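Local coordinates for protein carbohydrate deacetylase Agd3 (Neosartorya fumigata, PDB 6NWZ) that removes N-acetyl groups from the exopolysaccharide galactosaminogalactan, probably by zinc-dependent hydrolysis, as required for biofilm formation by Aspergillus fumigatus, at residues R247-T252 / P588-T593; D256-T261 / D369-W374; N289-P294 / I577-V582; G308-S313 / V362-L367. One frame throughout, in Å; residues are numbered along the deposited sequence.

Contact 1. Residues R247-T252 / P588-T593; sequences RVNLNT and PLVTIT
Asn249 and Leu250, on the extended lead-in to strand 252-257 of the deacetylase domain's sheet, meet Val590 and Thr591 on the loop that runs into helix 594-607. Val590 O accepts from Asn249 ND2 at 2.7 Å on a nearly straight line (N-H...O 175°); the acceptor lies in the plane of the Asn249 amide, while the donor stands 39° above the Val590 carbonyl plane. A longer, weak bond from Leu250 N, at 3.3 Å, ends on the same Val590 O. One residue further, Thr591 OG1 donates to Leu250 O at 2.7 Å. With CG opposite its own carbonyl carbon (chi1 -57°), Asn251 turns OD1 to Ile592 N, which donates to it at 3.2 Å. At the other end a water joins Arg247 NH1, Val248 N and Pro588 O. Val590 CG2 covers one face of the Arg247 guanidinium, 4.1 Å from NE, while the charge is paired with Glu656 and Asp661. Elsewhere, Val248 CG1 and Leu589 CD2 touch at 3.6 Å, their side chains running alongside each other in one direction. With the direct backbone bonds weak, asparagine amides and a threonine hydroxyl do much to satisfy the peptide groups of this largely buried contact.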
loop_
_atom_site.group_PDB
_atom_site.type_symbol
_atom_site.label_atom_id
_atom_site.label_comp_id
_atom_site.label_asym_id
_atom_site.label_seq_id
_atom_site.Cartn_x
_atom_site.Cartn_y
_atom_site.Cartn_z
ATOM N N ARG A 247 7.968 2.428 3.870
ATOM C CA ARG A 247 7.439 1.354 4.701
ATOM C C ARG A 247 6.363 0.603 3.928
ATOM O O ARG A 247 5.569 1.215 3.210
ATOM C CB ARG A 247 6.877 1.913 6.018
ATOM C CG ARG A 247 6.012 0.946 6.822
ATOM C CD ARG A 247 6.817 -0.197 7.416
ATOM N NE ARG A 247 7.774 0.272 8.413
ATOM C CZ ARG A 247 9.092 0.266 8.244
ATOM N NH1 ARG A 247 9.620 -0.197 7.118
ATOM N NH2 ARG A 247 9.883 0.716 9.208
ATOM N N VAL A 248 6.347 -0.722 4.064
ATOM C CA VAL A 248 5.315 -1.565 3.467
ATOM C C VAL A 248 4.555 -2.255 4.591
ATOM O O VAL A 248 5.144 -3.019 5.367
ATOM C CB VAL A 248 5.899 -2.597 2.492
ATOM C CG1 VAL A 248 4.807 -3.548 2.012
ATOM C CG2 VAL A 248 6.535 -1.901 1.312
ATOM N N ASN A 249 3.257 -1.984 4.684
ATOM C CA ASN A 249 2.403 -2.621 5.677
ATOM C C ASN A 249 1.606 -3.742 5.024
ATOM O O ASN A 249 1.099 -3.591 3.909
ATOM C CB ASN A 249 1.443 -1.617 6.324
ATOM C CG ASN A 249 2.137 -0.668 7.286
ATOM O OD1 ASN A 249 1.993 0.551 7.181
ATOM N ND2 ASN A 249 2.882 -1.224 8.237
ATOM N N LEU A 250 1.495 -4.865 5.726
ATOM C CA LEU A 250 0.699 -6.001 5.268
ATOM C C LEU A 250 -0.362 -6.290 6.328
ATOM O O LEU A 250 -0.138 -7.076 7.252
ATOM C CB LEU A 250 1.572 -7.213 4.998
ATOM C CG LEU A 250 0.831 -8.429 4.450
ATOM C CD1 LEU A 250 0.144 -8.087 3.131
ATOM C CD2 LEU A 250 1.783 -9.608 4.296
ATOM N N ASN A 251 -1.522 -5.652 6.188
ATOM C CA ASN A 251 -2.644 -5.827 7.100
ATOM C C ASN A 251 -3.716 -6.659 6.407
ATOM O O ASN A 251 -4.244 -6.250 5.368
ATOM C CB ASN A 251 -3.212 -4.478 7.533
ATOM C CG ASN A 251 -2.175 -3.595 8.190
ATOM O OD1 ASN A 251 -1.110 -4.064 8.593
ATOM N ND2 ASN A 251 -2.483 -2.308 8.311
ATOM N N THR A 252 -4.038 -7.816 6.986
ATOM C CA THR A 252 -5.019 -8.738 6.417
ATOM C C THR A 252 -6.147 -8.928 7.423
ATOM O O THR A 252 -5.964 -9.591 8.452
ATOM C CB THR A 252 -4.368 -10.073 6.055
ATOM O OG1 THR A 252 -3.853 -10.698 7.236
ATOM C CG2 THR A 252 -3.224 -9.851 5.084
ATOM N N PRO A 588 11.380 -5.045 5.156
ATOM C CA PRO A 588 10.499 -5.700 6.125
ATOM C C PRO A 588 9.039 -5.587 5.711
ATOM O O PRO A 588 8.640 -4.699 4.952
ATOM C CB PRO A 588 10.762 -4.932 7.428
ATOM C CG PRO A 588 12.062 -4.217 7.206
ATOM C CD PRO A 588 12.099 -3.906 5.744
ATOM N N LEU A 589 8.241 -6.524 6.214
ATOM C CA LEU A 589 6.787 -6.439 6.173
ATOM C C LEU A 589 6.305 -6.261 7.604
ATOM O O LEU A 589 6.551 -7.122 8.456
ATOM C CB LEU A 589 6.164 -7.687 5.548
ATOM C CG LEU A 589 6.363 -7.907 4.047
ATOM C CD1 LEU A 589 5.930 -9.308 3.650
ATOM C CD2 LEU A 589 5.589 -6.874 3.254
ATOM N N VAL A 590 5.634 -5.145 7.873
ATOM C CA VAL A 590 5.208 -4.806 9.224
ATOM C C VAL A 590 3.690 -4.721 9.248
ATOM O O VAL A 590 3.095 -3.931 8.506
ATOM C CB VAL A 590 5.837 -3.493 9.705
ATOM C CG1 VAL A 590 5.373 -3.196 11.102
ATOM C CG2 VAL A 590 7.351 -3.595 9.657
ATOM N N THR A 591 3.067 -5.541 10.093
ATOM C CA THR A 591 1.632 -5.472 10.333
ATOM C C THR A 591 1.372 -4.553 11.519
ATOM O O THR A 591 2.053 -4.648 12.546
ATOM C CB THR A 591 1.046 -6.863 10.605
ATOM O OG1 THR A 591 1.227 -7.704 9.461
ATOM C CG2 THR A 591 -0.438 -6.773 10.919
ATOM N N ILE A 592 0.403 -3.648 11.367
ATOM C CA ILE A 592 -0.032 -2.778 12.449
ATOM C C ILE A 592 -1.541 -2.910 12.592
ATOM O O ILE A 592 -2.245 -3.297 11.658
ATOM C CB ILE A 592 0.371 -1.305 12.221
ATOM C CG1 ILE A 592 -0.223 -0.775 10.917
ATOM C CG2 ILE A 592 1.873 -1.174 12.180
ATOM C CD1 ILE A 592 0.235 0.625 10.574
ATOM N N THR A 593 -2.034 -2.588 13.787
ATOM C CA THR A 593 -3.459 -2.703 14.051
ATOM C C THR A 593 -4.238 -1.669 13.244
ATOM O O THR A 593 -3.688 -0.680 12.750
ATOM C CB THR A 593 -3.765 -2.525 15.538
ATOM O OG1 THR A 593 -3.616 -1.148 15.901
ATOM C CG2 THR A 593 -2.833 -3.379 16.381
HETATM O O HOH W 1 8.766 -1.659 5.115
#

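Contact 2. Residues D256-T261 / D369-W374; sequences DMFLVT and DLLRWW. With ZN (zinc ion), chain L.
The ring of Phe258 packs among Leu370, Leu371 and Trp374 of helix 369-375. Leu370 CD2 sits over one face, 4.1 Å from Phe258 CD1, whereas Leu371 CA comes in at the ring edge, 3.6 Å from Phe258 CE1. Trp374 meets the far end of the ring through CD1, with the two ring planes inclined at 47°. A type II turn from Asp256 to Leu259 puts Phe258 at its third position (phi 82°). With CG opposite the backbone N (chi1 -176°) and a bend at chi2, Met257 brings its sulfur to the indole edge in a Met-aromatic contact; Trp374 NE1 makes a weak hydrogen bond to Met257 SD at 3.4 Å, and a bend at chi3 swings Met257 CE to within 3.9 Å of Trp374 CZ2. Further out, Asp256 OD1 binds zinc at 2.0 Å, in a site completed by His388 and His392, and on the outer side of the helix Arg372 NH1 forms a salt bridge with Asp369 OD1 at 3.0 Å. Trp413 of helix 400-417 packs edge-to-face with Phe258, Asn309 of helix 306-313 touches it too, and Trp374 rests on Val302 of strand 300-304 and Met278 of helix 275-289.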
loop_
_atom_site.group_PDB
_atom_site.type_symbol
_atom_site.label_atom_id
_atom_site.label_comp_id
_atom_site.label_asym_id
_atom_site.label_seq_id
_atom_site.Cartn_x
_atom_site.Cartn_y
_atom_site.Cartn_z
ATOM N N ASP A 256 -16.412 -11.084 9.727
ATOM C CA ASP A 256 -17.497 -12.037 9.957
ATOM C C ASP A 256 -17.122 -13.145 10.937
ATOM O O ASP A 256 -17.715 -14.225 10.904
ATOM C CB ASP A 256 -17.986 -12.656 8.644
ATOM C CG ASP A 256 -18.542 -11.629 7.683
ATOM O OD1 ASP A 256 -18.498 -10.421 7.997
ATOM O OD2 ASP A 256 -19.034 -12.037 6.610
ATOM N N MET A 257 -16.156 -12.903 11.822
ATOM C CA MET A 257 -15.806 -13.916 12.811
ATOM C C MET A 257 -16.962 -14.143 13.779
ATOM O O MET A 257 -17.590 -13.193 14.258
ATOM C CB MET A 257 -14.550 -13.522 13.582
ATOM C CG MET A 257 -14.070 -14.581 14.574
ATOM S SD MET A 257 -13.617 -16.172 13.830
ATOM C CE MET A 257 -12.330 -15.662 12.696
ATOM N N PHE A 258 -17.230 -15.420 14.057
ATOM C CA PHE A 258 -18.316 -15.984 14.852
ATOM C C PHE A 258 -19.611 -16.096 14.050
ATOM O O PHE A 258 -20.573 -16.673 14.553
ATOM C CB PHE A 258 -18.599 -15.213 16.158
ATOM C CG PHE A 258 -17.521 -15.362 17.195
ATOM C CD1 PHE A 258 -17.571 -16.389 18.123
ATOM C CD2 PHE A 258 -16.459 -14.474 17.242
ATOM C CE1 PHE A 258 -16.581 -16.529 19.077
ATOM C CE2 PHE A 258 -15.468 -14.608 18.194
ATOM C CZ PHE A 258 -15.527 -15.633 19.111
ATOM N N LEU A 259 -19.670 -15.581 12.827
ATOM C CA LEU A 259 -20.860 -15.703 11.999
ATOM C C LEU A 259 -20.800 -16.965 11.146
ATOM O O LEU A 259 -19.745 -17.579 10.963
ATOM C CB LEU A 259 -21.020 -14.484 11.087
ATOM C CG LEU A 259 -21.320 -13.121 11.711
ATOM C CD1 LEU A 259 -21.522 -12.067 10.630
ATOM C CD2 LEU A 259 -22.532 -13.202 12.621
ATOM N N VAL A 260 -21.962 -17.344 10.619
ATOM C CA VAL A 260 -22.090 -18.379 9.601
ATOM C C VAL A 260 -22.363 -17.690 8.272
ATOM O O VAL A 260 -23.240 -16.821 8.188
ATOM C CB VAL A 260 -23.212 -19.375 9.944
ATOM C CG1 VAL A 260 -23.376 -20.403 8.837
ATOM C CG2 VAL A 260 -22.934 -20.057 11.269
ATOM N N THR A 261 -21.613 -18.063 7.242
ATOM C CA THR A 261 -21.783 -17.478 5.919
ATOM C C THR A 261 -22.205 -18.568 4.947
ATOM O O THR A 261 -21.774 -19.720 5.065
ATOM C CB THR A 261 -20.494 -16.783 5.425
ATOM O OG1 THR A 261 -19.464 -17.752 5.229
ATOM C CG2 THR A 261 -20.012 -15.729 6.435
ATOM N N ASP A 369 -17.535 -23.257 21.560
ATOM C CA ASP A 369 -16.154 -23.739 21.537
ATOM C C ASP A 369 -15.227 -22.727 20.875
ATOM O O ASP A 369 -14.067 -22.576 21.278
ATOM C CB ASP A 369 -16.074 -25.083 20.811
ATOM C CG ASP A 369 -16.838 -26.183 21.525
ATOM O OD1 ASP A 369 -17.682 -25.869 22.392
ATOM O OD2 ASP A 369 -16.590 -27.370 21.223
ATOM N N LEU A 370 -15.722 -22.027 19.853
ATOM C CA LEU A 370 -14.906 -21.027 19.178
ATOM C C LEU A 370 -14.613 -19.840 20.087
ATOM O O LEU A 370 -13.530 -19.248 19.998
ATOM C CB LEU A 370 -15.606 -20.572 17.898
ATOM C CG LEU A 370 -14.885 -19.529 17.050
ATOM C CD1 LEU A 370 -13.501 -20.031 16.678
ATOM C CD2 LEU A 370 -15.701 -19.198 15.810
ATOM N N LEU A 371 -15.550 -19.483 20.968
ATOM C CA LEU A 371 -15.306 -18.374 21.884
ATOM C C LEU A 371 -14.258 -18.739 22.925
ATOM O O LEU A 371 -13.325 -17.966 23.175
ATOM C CB LEU A 371 -16.594 -17.951 22.581
ATOM C CG LEU A 371 -16.267 -16.722 23.433
ATOM C CD1 LEU A 371 -16.748 -15.455 22.746
ATOM C CD2 LEU A 371 -16.813 -16.842 24.839
ATOM N N ARG A 372 -14.409 -19.903 23.562
ATOM C CA ARG A 372 -13.423 -20.332 24.548
ATOM C C ARG A 372 -12.026 -20.392 23.949
ATOM O O ARG A 372 -11.039 -20.153 24.655
ATOM C CB ARG A 372 -13.803 -21.692 25.130
ATOM C CG ARG A 372 -15.156 -21.720 25.806
ATOM C CD ARG A 372 -15.311 -22.954 26.683
ATOM N NE ARG A 372 -14.968 -24.187 25.977
ATOM C CZ ARG A 372 -15.802 -24.847 25.182
ATOM N NH1 ARG A 372 -17.034 -24.390 24.979
ATOM N NH2 ARG A 372 -15.406 -25.963 24.583
ATOM N N TRP A 373 -11.917 -20.702 22.655
ATOM C CA TRP A 373 -10.615 -20.648 22.002
ATOM C C TRP A 373 -10.129 -19.209 21.869
ATOM O O TRP A 373 -8.984 -18.898 22.217
ATOM C CB TRP A 373 -10.673 -21.324 20.635
ATOM C CG TRP A 373 -9.321 -21.488 20.016
ATOM C CD1 TRP A 373 -8.481 -22.555 20.150
ATOM C CD2 TRP A 373 -8.644 -20.549 19.171
ATOM N NE1 TRP A 373 -7.324 -22.342 19.438
ATOM C CE2 TRP A 373 -7.401 -21.118 18.827
ATOM C CE3 TRP A 373 -8.969 -19.286 18.670
ATOM C CZ2 TRP A 373 -6.484 -20.466 18.008
ATOM C CZ3 TRP A 373 -8.057 -18.641 17.856
ATOM C CH2 TRP A 373 -6.831 -19.231 17.533
ATOM N N TRP A 374 -10.989 -18.314 21.371
ATOM C CA TRP A 374 -10.576 -16.926 21.175
ATOM C C TRP A 374 -10.255 -16.243 22.497
ATOM O O TRP A 374 -9.350 -15.402 22.560
ATOM C CB TRP A 374 -11.657 -16.144 20.428
ATOM C CG TRP A 374 -11.535 -16.232 18.949
ATOM C CD1 TRP A 374 -12.456 -16.734 18.077
ATOM C CD2 TRP A 374 -10.415 -15.818 18.156
ATOM N NE1 TRP A 374 -11.982 -16.650 16.788
ATOM C CE2 TRP A 374 -10.730 -16.094 16.812
ATOM C CE3 TRP A 374 -9.178 -15.240 18.456
ATOM C CZ2 TRP A 374 -9.857 -15.810 15.770
ATOM C CZ3 TRP A 374 -8.311 -14.962 17.421
ATOM C CH2 TRP A 374 -8.653 -15.248 16.093
HETATM ZN ZN ZN L . -19.051 -8.678 7.224
#

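Contact 3. Residues N289-P294 / I577-V582; sequences NAKMNP and IVQEFV
Met292 and Val578 make the apolar part of this contact. The methionine side chain, extended beyond CG, lies nearly perpendicular to the valine and rests on both of its methyls, with Met292 CE 3.6 Å from Val578 CG2 and Met292 CG 3.8 Å from Val578 CG1. Val582, one helical turn on, presents its methyls to polar atoms instead: Val582 CG2 lies 3.6 Å from Lys291 O, and Val582 CG1 lies 3.5 Å from Asn293 OD1 as the two side chains run antiparallel to one another. The amide of Asn293 thus leans on the valine while its polar atoms bond elsewhere, ND2 to the carbonyls of Val585 and Trp587 and OD1 to Lys159. A bound zinc ion lies about 4 Å from the Asn293 side chain, measured between nearest atoms.

Residues 289-294 carry a type I turn from Asn289 to Met292, closed by Met292 N to Asn289 O at 3.1 Å. It begins at the C-terminal end of helix 275-289, which links the parallel strands 252-257 and 300-304 in a beta-alpha-beta crossover, so helix 569-584 packs against the exit of that connection.

Polar side chains meet at one margin, although no hydrogen bond passes directly between the segments. The extended Lys291 and Gln579 bring two donors, Lys291 NZ and Gln579 NE2, to 3.5 Å from each other; both bond to Glu575 OE1, the lysine in a salt bridge, which probably draws them together. This shared carboxylate probably offsets the lysine's charge. At the other end of the glutamine amide, Gln579 OE1 accepts from Asn561 ND2.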
loop_
_atom_site.group_PDB
_atom_site.type_symbol
_atom_site.label_atom_id
_atom_site.label_comp_id
_atom_site.label_asym_id
_atom_site.label_seq_id
_atom_site.Cartn_x
_atom_site.Cartn_y
_atom_site.Cartn_z
ATOM N N ASN A 289 5.931 -15.874 9.154
ATOM C CA ASN A 289 6.820 -14.829 9.656
ATOM C C ASN A 289 8.277 -15.153 9.357
ATOM O O ASN A 289 9.043 -14.274 8.946
ATOM C CB ASN A 289 6.610 -14.629 11.157
ATOM C CG ASN A 289 5.525 -13.613 11.462
ATOM O OD1 ASN A 289 5.797 -12.421 11.616
ATOM N ND2 ASN A 289 4.283 -14.078 11.540
ATOM N N ALA A 290 8.678 -16.410 9.547
ATOM C CA ALA A 290 10.051 -16.812 9.268
ATOM C C ALA A 290 10.382 -16.825 7.779
ATOM O O ALA A 290 11.541 -17.062 7.424
ATOM C CB ALA A 290 10.324 -18.190 9.870
ATOM N N LYS A 291 9.405 -16.597 6.903
ATOM C CA LYS A 291 9.674 -16.471 5.476
ATOM C C LYS A 291 9.956 -15.036 5.056
ATOM O O LYS A 291 10.343 -14.805 3.907
ATOM C CB LYS A 291 8.492 -17.006 4.659
ATOM C CG LYS A 291 8.217 -18.480 4.862
ATOM C CD LYS A 291 7.204 -18.991 3.852
ATOM C CE LYS A 291 7.015 -20.491 4.000
ATOM N NZ LYS A 291 6.107 -21.056 2.963
ATOM N N MET A 292 9.770 -14.076 5.947
ATOM C CA MET A 292 9.893 -12.676 5.592
ATOM C C MET A 292 11.299 -12.175 5.885
ATOM O O MET A 292 12.045 -12.770 6.664
ATOM C CB MET A 292 8.864 -11.849 6.356
ATOM C CG MET A 292 7.478 -12.431 6.268
ATOM S SD MET A 292 6.252 -11.434 7.114
ATOM C CE MET A 292 4.764 -12.104 6.371
ATOM N N ASN A 293 11.656 -11.065 5.239
ATOM C CA ASN A 293 12.972 -10.489 5.434
ATOM C C ASN A 293 13.129 -10.032 6.883
ATOM O O ASN A 293 12.140 -9.802 7.582
ATOM C CB ASN A 293 13.188 -9.314 4.484
ATOM C CG ASN A 293 13.068 -9.711 3.030
ATOM O OD1 ASN A 293 13.740 -10.635 2.567
ATOM N ND2 ASN A 293 12.201 -9.019 2.298
ATOM N N PRO A 294 14.368 -9.910 7.357
ATOM C CA PRO A 294 14.586 -9.455 8.732
ATOM C C PRO A 294 13.887 -8.131 9.004
ATOM O O PRO A 294 13.743 -7.283 8.121
ATOM C CB PRO A 294 16.110 -9.316 8.818
ATOM C CG PRO A 294 16.612 -10.338 7.859
ATOM C CD PRO A 294 15.626 -10.338 6.716
ATOM N N ILE A 577 1.709 -13.866 -1.889
ATOM C CA ILE A 577 2.092 -12.460 -1.845
ATOM C C ILE A 577 3.420 -12.284 -1.114
ATOM O O ILE A 577 4.311 -11.567 -1.586
ATOM C CB ILE A 577 0.958 -11.636 -1.207
ATOM C CG1 ILE A 577 0.023 -11.096 -2.291
ATOM C CG2 ILE A 577 1.501 -10.505 -0.352
ATOM C CD1 ILE A 577 -0.636 -12.165 -3.149
ATOM N N VAL A 578 3.587 -12.956 0.029
ATOM C CA VAL A 578 4.791 -12.776 0.835
ATOM C C VAL A 578 6.018 -13.305 0.105
ATOM O O VAL A 578 7.074 -12.661 0.089
ATOM C CB VAL A 578 4.625 -13.453 2.206
ATOM C CG1 VAL A 578 5.955 -13.469 2.945
ATOM C CG2 VAL A 578 3.550 -12.747 3.031
ATOM N N GLN A 579 5.907 -14.485 -0.504
ATOM C CA GLN A 579 7.060 -15.075 -1.175
ATOM C C GLN A 579 7.507 -14.234 -2.367
ATOM O O GLN A 579 8.710 -14.103 -2.622
ATOM C CB GLN A 579 6.740 -16.505 -1.607
ATOM C CG GLN A 579 6.525 -17.450 -0.434
ATOM C CD GLN A 579 6.282 -18.877 -0.869
ATOM O OE1 GLN A 579 6.856 -19.347 -1.851
ATOM N NE2 GLN A 579 5.423 -19.577 -0.139
ATOM N N GLU A 580 6.561 -13.652 -3.103
ATOM C CA GLU A 580 6.942 -12.813 -4.233
ATOM C C GLU A 580 7.580 -11.513 -3.762
ATOM O O GLU A 580 8.578 -11.060 -4.335
ATOM C CB GLU A 580 5.727 -12.521 -5.108
ATOM C CG GLU A 580 6.072 -11.740 -6.364
ATOM C CD GLU A 580 6.898 -12.545 -7.353
ATOM O OE1 GLU A 580 7.030 -13.778 -7.185
ATOM O OE2 GLU A 580 7.413 -11.938 -8.311
ATOM N N PHE A 581 7.009 -10.893 -2.729
ATOM C CA PHE A 581 7.602 -9.685 -2.167
ATOM C C PHE A 581 9.042 -9.934 -1.732
ATOM O O PHE A 581 9.936 -9.127 -2.016
ATOM C CB PHE A 581 6.746 -9.202 -0.996
ATOM C CG PHE A 581 7.246 -7.949 -0.336
ATOM C CD1 PHE A 581 6.852 -6.703 -0.796
ATOM C CD2 PHE A 581 8.084 -8.019 0.770
ATOM C CE1 PHE A 581 7.302 -5.545 -0.179
ATOM C CE2 PHE A 581 8.539 -6.868 1.389
ATOM C CZ PHE A 581 8.144 -5.629 0.913
ATOM N N VAL A 582 9.288 -11.063 -1.063
ATOM C CA VAL A 582 10.633 -11.366 -0.587
ATOM C C VAL A 582 11.559 -11.706 -1.752
ATOM O O VAL A 582 12.773 -11.474 -1.680
ATOM C CB VAL A 582 10.573 -12.493 0.464
ATOM C CG1 VAL A 582 11.952 -13.032 0.755
ATOM C CG2 VAL A 582 9.942 -11.973 1.751
#

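Contact 4. Residues G308-S313 / V362-L367; sequences GNIEQS and VACTQL
Cys364 O is gripped by two donors, Ser313 OG at 2.8 Å and Leu367 N at 3.2 Å, which approach from opposite faces of its carbonyl plane. The serine belongs to helix 306-313 and the carbonyl to helix 362-366; the axes of 308-313 and 362-366 come within 8.8 Å at 78°, and Ser313 bridges to the other helix's backbone. Ser313 also packs against Leu367, whose CB lies 3.6 Å from Ser313 OG. Cys364 is tied covalently as well, through its disulfide with Cys323, and Ile310 CD1 rests 3.9 Å from Cys364 SG with the methyl Thr365 CG2 beside it. A turn earlier than Ser313, Asn309 holds CG anti to its own nitrogen (chi1 170°), which stretches the amide across to Thr365. Its ND2 makes a weak hydrogen bond to Thr365 O at 3.4 Å and another weak one to Asp368, while Asn309 OD1 lies against Thr365 CB and CG2 and accepts from Trp413 NE1 of helix 400-417. The threonine hydroxyl turns back into its own helix: with OG1 between the backbone nitrogen and carbonyl carbon, Thr365 OG1 donates to Val362 O at 2.7 Å, an oxygen that also accepts from Gln366 N.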
loop_
_atom_site.group_PDB
_atom_site.type_symbol
_atom_site.label_atom_id
_atom_site.label_comp_id
_atom_site.label_asym_id
_atom_site.label_seq_id
_atom_site.Cartn_x
_atom_site.Cartn_y
_atom_site.Cartn_z
ATOM N N GLY A 308 -23.063 -13.545 16.679
ATOM C CA GLY A 308 -22.771 -14.893 16.226
ATOM C C GLY A 308 -22.320 -15.804 17.350
ATOM O O GLY A 308 -22.491 -17.026 17.275
ATOM N N ASN A 309 -21.734 -15.229 18.402
ATOM C CA ASN A 309 -21.366 -16.021 19.569
ATOM C C ASN A 309 -22.598 -16.411 20.377
ATOM O O ASN A 309 -22.713 -17.555 20.833
ATOM C CB ASN A 309 -20.371 -15.244 20.430
ATOM C CG ASN A 309 -20.121 -15.898 21.772
ATOM O OD1 ASN A 309 -20.350 -15.297 22.819
ATOM N ND2 ASN A 309 -19.652 -17.138 21.747
ATOM N N ILE A 310 -23.538 -15.481 20.553
ATOM C CA ILE A 310 -24.738 -15.791 21.323
ATOM C C ILE A 310 -25.614 -16.786 20.572
ATOM O O ILE A 310 -26.200 -17.693 21.175
ATOM C CB ILE A 310 -25.508 -14.500 21.659
ATOM C CG1 ILE A 310 -24.579 -13.470 22.311
ATOM C CG2 ILE A 310 -26.692 -14.809 22.567
ATOM C CD1 ILE A 310 -24.009 -13.907 23.644
ATOM N N GLU A 311 -25.719 -16.638 19.248
ATOM C CA GLU A 311 -26.584 -17.528 18.479
ATOM C C GLU A 311 -26.046 -18.954 18.475
ATOM O O GLU A 311 -26.821 -19.915 18.544
ATOM C CB GLU A 311 -26.747 -17.007 17.051
ATOM C CG GLU A 311 -27.518 -15.701 16.957
ATOM C CD GLU A 311 -28.058 -15.435 15.563
ATOM O OE1 GLU A 311 -29.269 -15.145 15.438
ATOM O OE2 GLU A 311 -27.273 -15.522 14.597
ATOM N N GLN A 312 -24.724 -19.110 18.404
ATOM C CA GLN A 312 -24.141 -20.446 18.463
ATOM C C GLN A 312 -24.391 -21.099 19.817
ATOM O O GLN A 312 -24.781 -22.269 19.883
ATOM C CB GLN A 312 -22.645 -20.377 18.158
ATOM C CG GLN A 312 -21.914 -21.693 18.348
ATOM C CD GLN A 312 -22.445 -22.801 17.453
ATOM O OE1 GLN A 312 -22.333 -22.733 16.229
ATOM N NE2 GLN A 312 -23.029 -23.830 18.064
ATOM N N SER A 313 -24.182 -20.357 20.909
ATOM C CA SER A 313 -24.475 -20.903 22.230
ATOM C C SER A 313 -25.947 -21.259 22.371
ATOM O O SER A 313 -26.288 -22.232 23.055
ATOM C CB SER A 313 -24.072 -19.907 23.316
ATOM O OG SER A 313 -22.670 -19.720 23.338
ATOM N N VAL A 362 -21.763 -14.583 31.069
ATOM C CA VAL A 362 -20.468 -15.146 30.699
ATOM C C VAL A 362 -20.605 -16.634 30.413
ATOM O O VAL A 362 -20.064 -17.143 29.424
ATOM C CB VAL A 362 -19.427 -14.872 31.800
ATOM C CG1 VAL A 362 -18.188 -15.718 31.577
ATOM C CG2 VAL A 362 -19.059 -13.401 31.822
ATOM N N ALA A 363 -21.344 -17.353 31.265
ATOM C CA ALA A 363 -21.568 -18.779 31.044
ATOM C C ALA A 363 -22.271 -19.040 29.719
ATOM O O ALA A 363 -22.011 -20.059 29.070
ATOM C CB ALA A 363 -22.376 -19.372 32.196
ATOM N N CYS A 364 -23.165 -18.139 29.306
ATOM C CA CYS A 364 -23.772 -18.249 27.983
ATOM C C CYS A 364 -22.711 -18.228 26.889
ATOM O O CYS A 364 -22.671 -19.117 26.030
ATOM C CB CYS A 364 -24.772 -17.116 27.761
ATOM S SG CYS A 364 -25.129 -16.823 26.009
ATOM N N THR A 365 -21.843 -17.212 26.902
ATOM C CA THR A 365 -20.840 -17.077 25.850
ATOM C C THR A 365 -19.877 -18.257 25.833
ATOM O O THR A 365 -19.404 -18.652 24.762
ATOM C CB THR A 365 -20.067 -15.765 26.019
ATOM O OG1 THR A 365 -19.292 -15.813 27.223
ATOM C CG2 THR A 365 -21.022 -14.582 26.081
ATOM N N GLN A 366 -19.586 -18.839 26.999
ATOM C CA GLN A 366 -18.637 -19.943 27.091
ATOM C C GLN A 366 -19.138 -21.229 26.437
ATOM O O GLN A 366 -18.326 -22.132 26.204
ATOM C CB GLN A 366 -18.290 -20.215 28.557
ATOM C CG GLN A 366 -17.603 -19.061 29.267
ATOM C CD GLN A 366 -16.188 -18.826 28.780
ATOM O OE1 GLN A 366 -15.560 -19.717 28.210
ATOM N NE2 GLN A 366 -15.676 -17.620 29.005
ATOM N N LEU A 367 -20.437 -21.345 26.138
ATOM C CA LEU A 367 -20.944 -22.546 25.478
ATOM C C LEU A 367 -20.466 -22.684 24.036
ATOM O O LEU A 367 -20.671 -23.745 23.436
ATOM C CB LEU A 367 -22.474 -22.567 25.511
ATOM C CG LEU A 367 -23.124 -22.633 26.893
ATOM C CD1 LEU A 367 -24.636 -22.750 26.772
ATOM C CD2 LEU A 367 -22.553 -23.791 27.688
#

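All four contacts fall within the deacetylase domain and form two touching pairs. Contacts 1 and 3, with centres 12 Å apart, share an apolar cluster in which Phe581 and Val578 of helix 569-584 meet Leu589, Val248 and Leu250. Contacts 2 and 4, 10 Å apart, join through Leu371, Asn309 and the successive helices 362-366 and 369-375. The pairs stand 25 to 38 Å from each other, centre to centre. The first segments come in the order 1, 2, 3, 4, and their partners follow as 4, 2, 3, 1, so contacts 2 and 3 interleave. Strand 252-257 runs from contact 1 to the zinc ligand Asp256 in contact 2, linking the two regions.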